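Local coordinates for pollen-specific leucine-rich repeat extensin-like protein 1 (Arabidopsis thaliana, PDB 6TME) that probably recognises peptide signals such as RALF peptides through its leucine-rich repeats and ties them to the pollen-tube cell wall through an extensin-like part, at residues N347-S350 against A351-L355; N319-Q323 against S324-G328; F263-S267 against N268-G272. All blocks are in the same frame, centred on the assembly; numbering follows the deposited sequence.

Interaction 1: N347-S350 against A351-L355; sequences NQKS and AKECL. With SO4 (sulfate ion), chain M.
Ser-350 is the N-cap of the helix that begins at Ala-351. Its OG lies between the backbone N and the carbonyl carbon (chi1 83°), which swings it over the first turn to accept from Glu-353 N at 3.0 Å along a nearly straight line (167°). From the same residue, Ser-350 O receives a weak bond from Cys-354 N. Glu-353 reaches back from the helix with CG anti to its backbone N and the rest of the chain extended. The carboxylate thereby arrives beside both Ser-350 and Lys-349: a water accepts from Ser-350 N and donates to Glu-353 OE1, each at 2.6 Å, so it links the backbone of the N-cap residue to the carboxylate. The Lys-349 and Glu-353 side chains cross at a slant, Lys-349 CE 3.8 Å from Glu-353 OE2. The charged ends do not pair; Lys-349 NZ stays 5.3 Å from Glu-353 OE2, bonds to Ser-339 O and Asn-316 O and makes a cation-pi contact with Phe-317. At the root of the lysine, CB packs 3.4 Å from Cys-354 SG. Upstream, Asn-347 N donates to O2 of a sulfate, probably from the crystallisation liquor. The capped turn starts helix 351-358, which follows strand 334-336, the outermost at the C-terminal end of the repeats, and the disulfide from Cys-354 to Cys-341 ties this helix back to the loop leaving that strand.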
ATOM      1  N   ASN A 347     -12.632  29.331  12.172  1.00 41.59           N
ATOM      2  CA  ASN A 347     -11.509  29.066  11.268  1.00 30.67           C
ATOM      3  C   ASN A 347     -11.964  28.719   9.853  1.00 36.00           C
ATOM      4  O   ASN A 347     -11.389  27.843   9.198  1.00 40.34           O
ATOM      5  CB  ASN A 347     -10.620  27.960  11.836  1.00 39.84           C
ATOM      6  CG  ASN A 347     -10.154  28.265  13.252  1.00 49.18           C
ATOM      7  OD1 ASN A 347      -9.694  29.366  13.539  1.00 52.92           O
ATOM      8  ND2 ASN A 347     -10.281  27.290  14.144  1.00 52.31           N
ATOM      9  N   GLN A 348     -13.014  29.388   9.384  1.00 25.93           N
ATOM     10  CA  GLN A 348     -13.488  29.185   8.028  1.00 28.47           C
ATOM     11  C   GLN A 348     -12.741  30.088   7.047  1.00 40.25           C
ATOM     12  O   GLN A 348     -12.010  31.004   7.430  1.00 42.28           O
ATOM     13  CB  GLN A 348     -14.990  29.431   7.958  1.00 29.63           C
ATOM     14  CG  GLN A 348     -15.745  28.424   8.791  1.00 36.39           C
ATOM     15  CD  GLN A 348     -15.499  27.006   8.308  1.00 39.72           C
ATOM     16  OE1 GLN A 348     -16.007  26.599   7.267  1.00 39.27           O
ATOM     17  NE2 GLN A 348     -14.696  26.252   9.060  1.00 34.45           N
ATOM     18  N   LYS A 349     -12.901  29.798   5.759  1.00 39.76           N
ATOM     19  CA  LYS A 349     -12.358  30.692   4.749  1.00 38.85           C
ATOM     20  C   LYS A 349     -13.134  32.000   4.769  1.00 39.16           C
ATOM     21  O   LYS A 349     -14.293  32.039   5.185  1.00 38.94           O
ATOM     22  CB  LYS A 349     -12.435  30.053   3.361  1.00 40.02           C
ATOM     23  CG  LYS A 349     -11.509  28.862   3.142  1.00 34.60           C
ATOM     24  CD  LYS A 349     -11.704  28.302   1.727  1.00 38.52           C
ATOM     25  CE  LYS A 349     -10.620  27.282   1.366  1.00 35.11           C
ATOM     26  NZ  LYS A 349     -10.796  26.005   2.131  1.00 34.50           N
ATOM     27  N   SER A 350     -12.486  33.079   4.332  1.00 43.59           N
ATOM     28  CA  SER A 350     -13.168  34.370   4.251  1.00 48.62           C
ATOM     29  C   SER A 350     -14.301  34.324   3.226  1.00 41.91           C
ATOM     30  O   SER A 350     -14.281  33.538   2.273  1.00 41.84           O
ATOM     31  CB  SER A 350     -12.186  35.486   3.887  1.00 50.27           C
ATOM     32  OG  SER A 350     -11.961  35.547   2.484  1.00 52.14           O
ATOM     33  N   ALA A 351     -15.311  35.175   3.442  1.00 43.31           N
ATOM     34  CA  ALA A 351     -16.394  35.299   2.469  1.00 42.75           C
ATOM     35  C   ALA A 351     -15.889  35.804   1.125  1.00 44.45           C
ATOM     36  O   ALA A 351     -16.453  35.453   0.079  1.00 46.54           O
ATOM     37  CB  ALA A 351     -17.485  36.226   3.006  1.00 43.22           C
ATOM     38  N   LYS A 352     -14.829  36.622   1.134  1.00 47.93           N
ATOM     39  CA  LYS A 352     -14.232  37.107  -0.108  1.00 50.79           C
ATOM     40  C   LYS A 352     -13.710  35.949  -0.946  1.00 55.01           C
ATOM     41  O   LYS A 352     -13.972  35.869  -2.151  1.00 60.30           O
ATOM     42  CB  LYS A 352     -13.104  38.092   0.212  1.00 63.84           C
ATOM     43  CG  LYS A 352     -13.465  39.125   1.290  1.00 80.28           C
ATOM     44  CD  LYS A 352     -12.417  39.184   2.422  1.00 84.35           C
ATOM     45  CE  LYS A 352     -12.984  39.797   3.709  1.00 82.86           C
ATOM     46  NZ  LYS A 352     -13.697  38.800   4.570  1.00 76.74           N
ATOM     47  N   GLU A 353     -12.959  35.036  -0.320  1.00 49.06           N
ATOM     48  CA  GLU A 353     -12.428  33.890  -1.053  1.00 47.97           C
ATOM     49  C   GLU A 353     -13.515  32.884  -1.414  1.00 50.40           C
ATOM     50  O   GLU A 353     -13.380  32.156  -2.402  1.00 53.14           O
ATOM     51  CB  GLU A 353     -11.338  33.196  -0.235  1.00 56.94           C
ATOM     52  CG  GLU A 353     -10.795  31.935  -0.896  1.00 62.02           C
ATOM     53  CD  GLU A 353      -9.707  31.255  -0.089  1.00 67.91           C
ATOM     54  OE1 GLU A 353      -9.409  31.725   1.034  1.00 67.64           O
ATOM     55  OE2 GLU A 353      -9.156  30.246  -0.586  1.00 66.49           O
ATOM     56  N   CYS A 354     -14.605  32.834  -0.646  1.00 50.79           N
ATOM     57  CA  CYS A 354     -15.550  31.736  -0.804  1.00 51.03           C
ATOM     58  C   CYS A 354     -16.543  31.985  -1.936  1.00 48.11           C
ATOM     59  O   CYS A 354     -16.774  31.096  -2.760  1.00 47.83           O
ATOM     60  CB  CYS A 354     -16.286  31.467   0.515  1.00 57.14           C
ATOM     61  SG  CYS A 354     -15.398  30.330   1.647  1.00 64.76           S
ATOM     62  N   LEU A 355     -17.148  33.174  -1.992  1.00 49.07           N
ATOM     63  CA  LEU A 355     -18.211  33.427  -2.970  1.00 50.70           C
ATOM     64  C   LEU A 355     -17.837  33.109  -4.415  1.00 46.39           C
ATOM     65  O   LEU A 355     -18.652  32.482  -5.107  1.00 46.88           O
ATOM     66  CB  LEU A 355     -18.697  34.876  -2.849  1.00 55.67           C
ATOM     67  CG  LEU A 355     -19.751  35.000  -1.754  1.00 65.97           C
ATOM     68  CD1 LEU A 355     -19.980  36.449  -1.339  1.00 67.29           C
ATOM     69  CD2 LEU A 355     -21.049  34.325  -2.196  1.00 68.61           C
TER
HETATM   70  S   SO4 M 507     -12.913  32.832  13.053  1.00106.93           S
HETATM   71  O1  SO4 M 507     -12.154  33.876  13.734  1.00107.15           O
HETATM   72  O2  SO4 M 507     -12.392  31.526  13.456  1.00104.65           O
HETATM   73  O3  SO4 M 507     -12.774  32.991  11.605  1.00103.71           O
HETATM   74  O4  SO4 M 507     -14.322  32.947  13.429  1.00108.56           O
HETATM   75  O   HOH W   1     -10.094  32.953   3.218  1.00 47.27           O

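Interaction 2: N319-Q323 against S324-G328; sequences NGEAQ and SCVPG. With SO4 (sulfate ion), chain K.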
ATOM      1  N   ASN A 319     -20.197  24.772   1.926  1.00 34.61           N
ATOM      2  CA  ASN A 319     -20.952  25.919   2.412  1.00 40.81           C
ATOM      3  C   ASN A 319     -22.126  25.521   3.300  1.00 41.26           C
ATOM      4  O   ASN A 319     -22.875  26.398   3.733  1.00 40.04           O
ATOM      5  CB  ASN A 319     -21.440  26.797   1.244  1.00 36.04           C
ATOM      6  CG  ASN A 319     -22.439  26.080   0.323  1.00 50.63           C
ATOM      7  OD1 ASN A 319     -22.701  24.883   0.452  1.00 54.80           O
ATOM      8  ND2 ASN A 319     -23.005  26.827  -0.610  1.00 52.05           N
ATOM      9  N   GLY A 320     -22.294  24.232   3.593  1.00 37.00           N
ATOM     10  CA  GLY A 320     -23.292  23.788   4.548  1.00 30.73           C
ATOM     11  C   GLY A 320     -22.908  22.449   5.140  1.00 45.41           C
ATOM     12  O   GLY A 320     -22.216  21.644   4.504  1.00 40.64           O
ATOM     13  N   GLU A 321     -23.357  22.207   6.373  1.00 37.45           N
ATOM     14  CA  GLU A 321     -23.156  20.900   6.978  1.00 42.24           C
ATOM     15  C   GLU A 321     -24.323  20.582   7.891  1.00 39.60           C
ATOM     16  O   GLU A 321     -24.882  21.466   8.534  1.00 46.99           O
ATOM     17  CB  GLU A 321     -21.845  20.811   7.769  1.00 46.06           C
ATOM     18  CG  GLU A 321     -21.701  21.807   8.907  1.00 40.99           C
ATOM     19  CD  GLU A 321     -20.357  21.665   9.627  1.00 49.79           C
ATOM     20  OE1 GLU A 321     -19.607  20.714   9.318  1.00 48.89           O
ATOM     21  OE2 GLU A 321     -20.043  22.503  10.498  1.00 47.90           O
ATOM     22  N   ALA A 322     -24.679  19.305   7.945  1.00 37.46           N
ATOM     23  CA  ALA A 322     -25.673  18.845   8.899  1.00 40.57           C
ATOM     24  C   ALA A 322     -25.178  19.035  10.333  1.00 43.03           C
ATOM     25  O   ALA A 322     -23.973  19.056  10.606  1.00 41.49           O
ATOM     26  CB  ALA A 322     -26.007  17.374   8.640  1.00 43.69           C
ATOM     27  N   GLN A 323     -26.129  19.171  11.259  1.00 42.08           N
ATOM     28  CA  GLN A 323     -25.763  19.350  12.663  1.00 43.33           C
ATOM     29  C   GLN A 323     -25.000  18.147  13.196  1.00 35.83           C
ATOM     30  O   GLN A 323     -24.131  18.291  14.062  1.00 43.86           O
ATOM     31  CB  GLN A 323     -27.012  19.597  13.516  1.00 47.96           C
ATOM     32  CG  GLN A 323     -27.911  20.715  13.003  1.00 63.49           C
ATOM     33  CD  GLN A 323     -29.073  21.015  13.939  1.00 74.90           C
ATOM     34  OE1 GLN A 323     -29.165  20.454  15.036  1.00 76.65           O
ATOM     35  NE2 GLN A 323     -29.966  21.902  13.508  1.00 76.03           N
ATOM     36  N   SER A 324     -25.304  16.960  12.701  1.00 32.65           N
ATOM     37  CA  SER A 324     -24.571  15.791  13.162  1.00 39.98           C
ATOM     38  C   SER A 324     -23.183  15.682  12.544  1.00 34.43           C
ATOM     39  O   SER A 324     -22.436  14.780  12.920  1.00 43.26           O
ATOM     40  CB  SER A 324     -25.380  14.525  12.886  1.00 37.60           C
ATOM     41  OG  SER A 324     -25.714  14.441  11.515  1.00 43.79           O
ATOM     42  N   CYS A 325     -22.812  16.584  11.634  1.00 32.85           N
ATOM     43  CA  CYS A 325     -21.456  16.674  11.093  1.00 28.20           C
ATOM     44  C   CYS A 325     -20.567  17.631  11.861  1.00 33.28           C
ATOM     45  O   CYS A 325     -19.413  17.823  11.468  1.00 36.48           O
ATOM     46  CB  CYS A 325     -21.476  17.153   9.642  1.00 29.30           C
ATOM     47  SG  CYS A 325     -22.500  16.188   8.600  1.00 54.79           S
ATOM     48  N   VAL A 326     -21.079  18.265  12.904  1.00 35.87           N
ATOM     49  CA  VAL A 326     -20.363  19.385  13.510  1.00 31.77           C
ATOM     50  C   VAL A 326     -19.313  18.834  14.469  1.00 32.48           C
ATOM     51  O   VAL A 326     -19.638  17.987  15.318  1.00 36.95           O
ATOM     52  CB  VAL A 326     -21.340  20.322  14.221  1.00 37.53           C
ATOM     53  CG1 VAL A 326     -20.600  21.433  14.977  1.00 31.09           C
ATOM     54  CG2 VAL A 326     -22.277  20.935  13.203  1.00 35.25           C
ATOM     55  N   PRO A 327     -18.066  19.260  14.350  1.00 29.51           N
ATOM     56  CA  PRO A 327     -17.048  18.816  15.303  1.00 31.99           C
ATOM     57  C   PRO A 327     -17.390  19.309  16.704  1.00 30.34           C
ATOM     58  O   PRO A 327     -18.075  20.317  16.885  1.00 34.53           O
ATOM     59  CB  PRO A 327     -15.753  19.450  14.773  1.00 33.12           C
ATOM     60  CG  PRO A 327     -16.076  19.883  13.329  1.00 26.54           C
ATOM     61  CD  PRO A 327     -17.541  20.194  13.335  1.00 27.42           C
ATOM     62  N   GLY A 328     -16.926  18.559  17.702  1.00 16.17           N
ATOM     63  CA  GLY A 328     -17.303  18.767  19.092  1.00 23.97           C
ATOM     64  C   GLY A 328     -18.721  18.364  19.457  1.00 26.82           C
ATOM     65  O   GLY A 328     -19.098  18.512  20.617  1.00 37.72           O
TER
HETATM   66  S   SO4 K 505     -29.192  15.671  12.175  1.00 98.66           S
HETATM   67  O1  SO4 K 505     -28.951  15.407  13.595  1.00 98.17           O
HETATM   68  O2  SO4 K 505     -28.075  16.430  11.617  1.00 92.86           O
HETATM   69  O3  SO4 K 505     -30.417  16.457  12.038  1.00105.52           O
HETATM   70  O4  SO4 K 505     -29.346  14.408  11.457  1.00 92.21           O
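The chain leaves strand 317-321 and winds into a short 3-10 turn, in which Cys-325 N donates to Ala-322 O at 2.9 Å and Val-326 N donates to Gln-323 O at 3.3 Å. With SG anti to the carbonyl carbon (chi1 -54°), the sulfur of Cys-325 stands at Ala-322 CB, an apolar touch at 3.7 Å beside its disulfide to Cys-303. Glu-321 approaches from the strand, its chain extended beyond CG, and crosses Val-326 at about a right angle. Glu-321 OE2 rests 3.8 Å from the methyl CG2 of Val-326, while OE1 lies 3.6 Å from Cys-325 O. That same valine methyl also touches the carbonyl oxygens of Ala-322 and Gln-323, so it lies between the carboxylate and the turn. Beyond the segments, Glu-321 lies close to the like-charged Asp-337, which might raise its affinity for a proton, an effect that a long, weak ion pair with Arg-345 would partly offset. Within the turn, Ser-324 grips one oxygen of a sulfate, probably from the crystallisation liquor, with two donors: N to O2 at 3.0 Å and OG to O2 at 3.1 Å. Strand 317-321 pairs in parallel with strand 297-298, through Gly-320 and Ala-322 to Val-298, and the Cys-325 to Cys-303 disulfide joins the turn to helix 300-303; the loop then runs on to strand 334-336.

Interaction 3: F263-S267 against N268-G272; sequences FDASS and NGFVG
Asn-268 turns its side-chain amide back under the bend it has just left, so that ND2 donates to Ala-265 O at 3.3 Å, a weak but fairly straight bond (163°). CG stands anti to the carbonyl carbon (chi1 -84°), which directs the amide into the turn, where ND2 also comes within 3.2 Å of Ser-266 O. Its stronger ties lie in the preceding coil: OD1 accepts from Leu-246 N, and ND2 donates to Phe-241 O. Phe-270 presents its edge to the same carbonyl, with Ala-265 O near the ring plane, 3.5 Å from CE2, and Ala-265 CB 3.8 Å from that carbon. Before the bend, Asp-264 OD1 accepts from Ser-266 N, an Asx turn, and from Ser-266 OG through its syn lone pair. Asn-292 of the following coil donates to Ala-265 O as well. An alanine in place of Asn-268 would remove the amide and is likely to leave Leu-246 N and Phe-241 O without these partners, weakening the tie between coils. The chemistry is consistent with the asparagine ladder of leucine-rich repeats, in which side-chain amides bond to backbone groups of the turns and link neighbouring coils.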
ATOM      1  N   PHE A 263     -11.077   5.161   3.660  1.00 33.58           N
ATOM      2  CA  PHE A 263     -11.098   5.814   2.358  1.00 29.82           C
ATOM      3  C   PHE A 263     -10.504   7.208   2.534  1.00 32.00           C
ATOM      4  O   PHE A 263     -11.150   8.108   3.083  1.00 32.56           O
ATOM      5  CB  PHE A 263     -12.516   5.877   1.770  1.00 26.86           C
ATOM      6  CG  PHE A 263     -12.525   6.289   0.321  1.00 33.88           C
ATOM      7  CD1 PHE A 263     -12.419   7.622  -0.029  1.00 43.45           C
ATOM      8  CD2 PHE A 263     -12.557   5.341  -0.683  1.00 27.79           C
ATOM      9  CE1 PHE A 263     -12.375   7.997  -1.356  1.00 48.09           C
ATOM     10  CE2 PHE A 263     -12.506   5.712  -2.012  1.00 29.71           C
ATOM     11  CZ  PHE A 263     -12.420   7.036  -2.350  1.00 40.03           C
ATOM     12  N   ASP A 264      -9.286   7.399   2.057  1.00 28.05           N
ATOM     13  CA  ASP A 264      -8.570   8.657   2.243  1.00 33.70           C
ATOM     14  C   ASP A 264      -8.216   9.232   0.870  1.00 34.82           C
ATOM     15  O   ASP A 264      -7.390   8.668   0.147  1.00 30.01           O
ATOM     16  CB  ASP A 264      -7.336   8.444   3.120  1.00 29.07           C
ATOM     17  CG  ASP A 264      -6.757   9.757   3.652  1.00 39.44           C
ATOM     18  OD1 ASP A 264      -6.760  10.762   2.903  1.00 24.59           O
ATOM     19  OD2 ASP A 264      -6.287   9.775   4.815  1.00 46.49           O
ATOM     20  N   ALA A 265      -8.858  10.346   0.510  1.00 26.26           N
ATOM     21  CA  ALA A 265      -8.656  11.013  -0.770  1.00 22.03           C
ATOM     22  C   ALA A 265      -8.034  12.390  -0.592  1.00 24.84           C
ATOM     23  O   ALA A 265      -8.123  13.232  -1.496  1.00 27.58           O
ATOM     24  CB  ALA A 265      -9.973  11.123  -1.539  1.00 16.84           C
ATOM     25  N   SER A 266      -7.353  12.613   0.525  1.00 23.24           N
ATOM     26  CA  SER A 266      -7.005  13.970   0.899  1.00 32.83           C
ATOM     27  C   SER A 266      -5.797  14.478   0.111  1.00 32.78           C
ATOM     28  O   SER A 266      -4.993  13.706  -0.437  1.00 28.12           O
ATOM     29  CB  SER A 266      -6.739  14.070   2.407  1.00 28.25           C
ATOM     30  OG  SER A 266      -5.576  13.360   2.783  1.00 39.56           O
ATOM     31  N   SER A 267      -5.692  15.810   0.057  1.00 29.50           N
ATOM     32  CA  SER A 267      -4.553  16.496  -0.548  1.00 26.96           C
ATOM     33  C   SER A 267      -4.456  16.168  -2.032  1.00 28.87           C
ATOM     34  O   SER A 267      -3.401  15.778  -2.542  1.00 33.94           O
ATOM     35  CB  SER A 267      -3.252  16.158   0.183  1.00 17.64           C
ATOM     36  OG  SER A 267      -3.345  16.639   1.500  1.00 39.07           O
ATOM     37  N   ASN A 268      -5.592  16.287  -2.716  1.00 29.69           N
ATOM     38  CA  ASN A 268      -5.629  16.176  -4.162  1.00 26.22           C
ATOM     39  C   ASN A 268      -6.273  17.448  -4.698  1.00 35.64           C
ATOM     40  O   ASN A 268      -6.078  18.524  -4.125  1.00 35.50           O
ATOM     41  CB  ASN A 268      -6.369  14.898  -4.573  1.00 21.02           C
ATOM     42  CG  ASN A 268      -5.440  13.657  -4.551  1.00 26.22           C
ATOM     43  OD1 ASN A 268      -4.656  13.449  -5.465  1.00 30.09           O
ATOM     44  ND2 ASN A 268      -5.502  12.872  -3.477  1.00 13.35           N
ATOM     45  N   GLY A 269      -7.043  17.343  -5.777  1.00 26.05           N
ATOM     46  CA  GLY A 269      -7.671  18.496  -6.373  1.00 20.82           C
ATOM     47  C   GLY A 269      -9.068  18.142  -6.830  1.00 26.46           C
ATOM     48  O   GLY A 269      -9.511  18.574  -7.898  1.00 27.51           O
ATOM     49  N   PHE A 270      -9.769  17.337  -6.037  1.00 24.43           N
ATOM     50  CA  PHE A 270     -11.120  16.957  -6.411  1.00 29.85           C
ATOM     51  C   PHE A 270     -12.071  18.149  -6.319  1.00 33.36           C
ATOM     52  O   PHE A 270     -11.860  19.093  -5.554  1.00 27.70           O
ATOM     53  CB  PHE A 270     -11.607  15.820  -5.530  1.00 25.40           C
ATOM     54  CG  PHE A 270     -10.814  14.561  -5.685  1.00 32.02           C
ATOM     55  CD1 PHE A 270     -10.873  13.824  -6.868  1.00 31.09           C
ATOM     56  CD2 PHE A 270     -10.015  14.102  -4.648  1.00 26.57           C
ATOM     57  CE1 PHE A 270     -10.144  12.661  -7.008  1.00 41.26           C
ATOM     58  CE2 PHE A 270      -9.283  12.938  -4.787  1.00 32.28           C
ATOM     59  CZ  PHE A 270      -9.344  12.214  -5.964  1.00 30.33           C
ATOM     60  N   VAL A 271     -13.122  18.097  -7.129  1.00 40.28           N
ATOM     61  CA  VAL A 271     -14.123  19.142  -7.221  1.00 35.16           C
ATOM     62  C   VAL A 271     -15.496  18.492  -7.142  1.00 38.85           C
ATOM     63  O   VAL A 271     -15.626  17.275  -7.036  1.00 34.41           O
ATOM     64  CB  VAL A 271     -13.992  19.968  -8.518  1.00 32.47           C
ATOM     65  CG1 VAL A 271     -12.702  20.781  -8.521  1.00 25.86           C
ATOM     66  CG2 VAL A 271     -14.048  19.038  -9.723  1.00 21.05           C
ATOM     67  N   GLY A 272     -16.527  19.322  -7.206  1.00 36.32           N
ATOM     68  CA  GLY A 272     -17.869  18.812  -7.093  1.00 36.74           C
ATOM     69  C   GLY A 272     -18.308  18.621  -5.656  1.00 31.81           C
ATOM     70  O   GLY A 272     -17.661  19.034  -4.684  1.00 27.32           O
TER

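Along the chain interaction 3 comes first, then interaction 2, then interaction 1, all on the same side of the chain's centre and none touching another. Their centres lie about 17 Å (interactions 1 and 2), about 19 Å (2 and 3) and about 20 Å (1 and 3) apart. Interaction 3 bends the chain between strands 262-264 and 269-271 inside the repeat solenoid, whereas 319-328 and 347-355 belong to its C-terminal end, before and after strand 334-336. The two late contacts each hold one cysteine of a separate disulfide, and Asp-337 and Leu-342 lie near both. Side-chain amides thus link the interior coils, while disulfides tie the turns at the C-terminal end, consistent with a stabilised end of the solenoid.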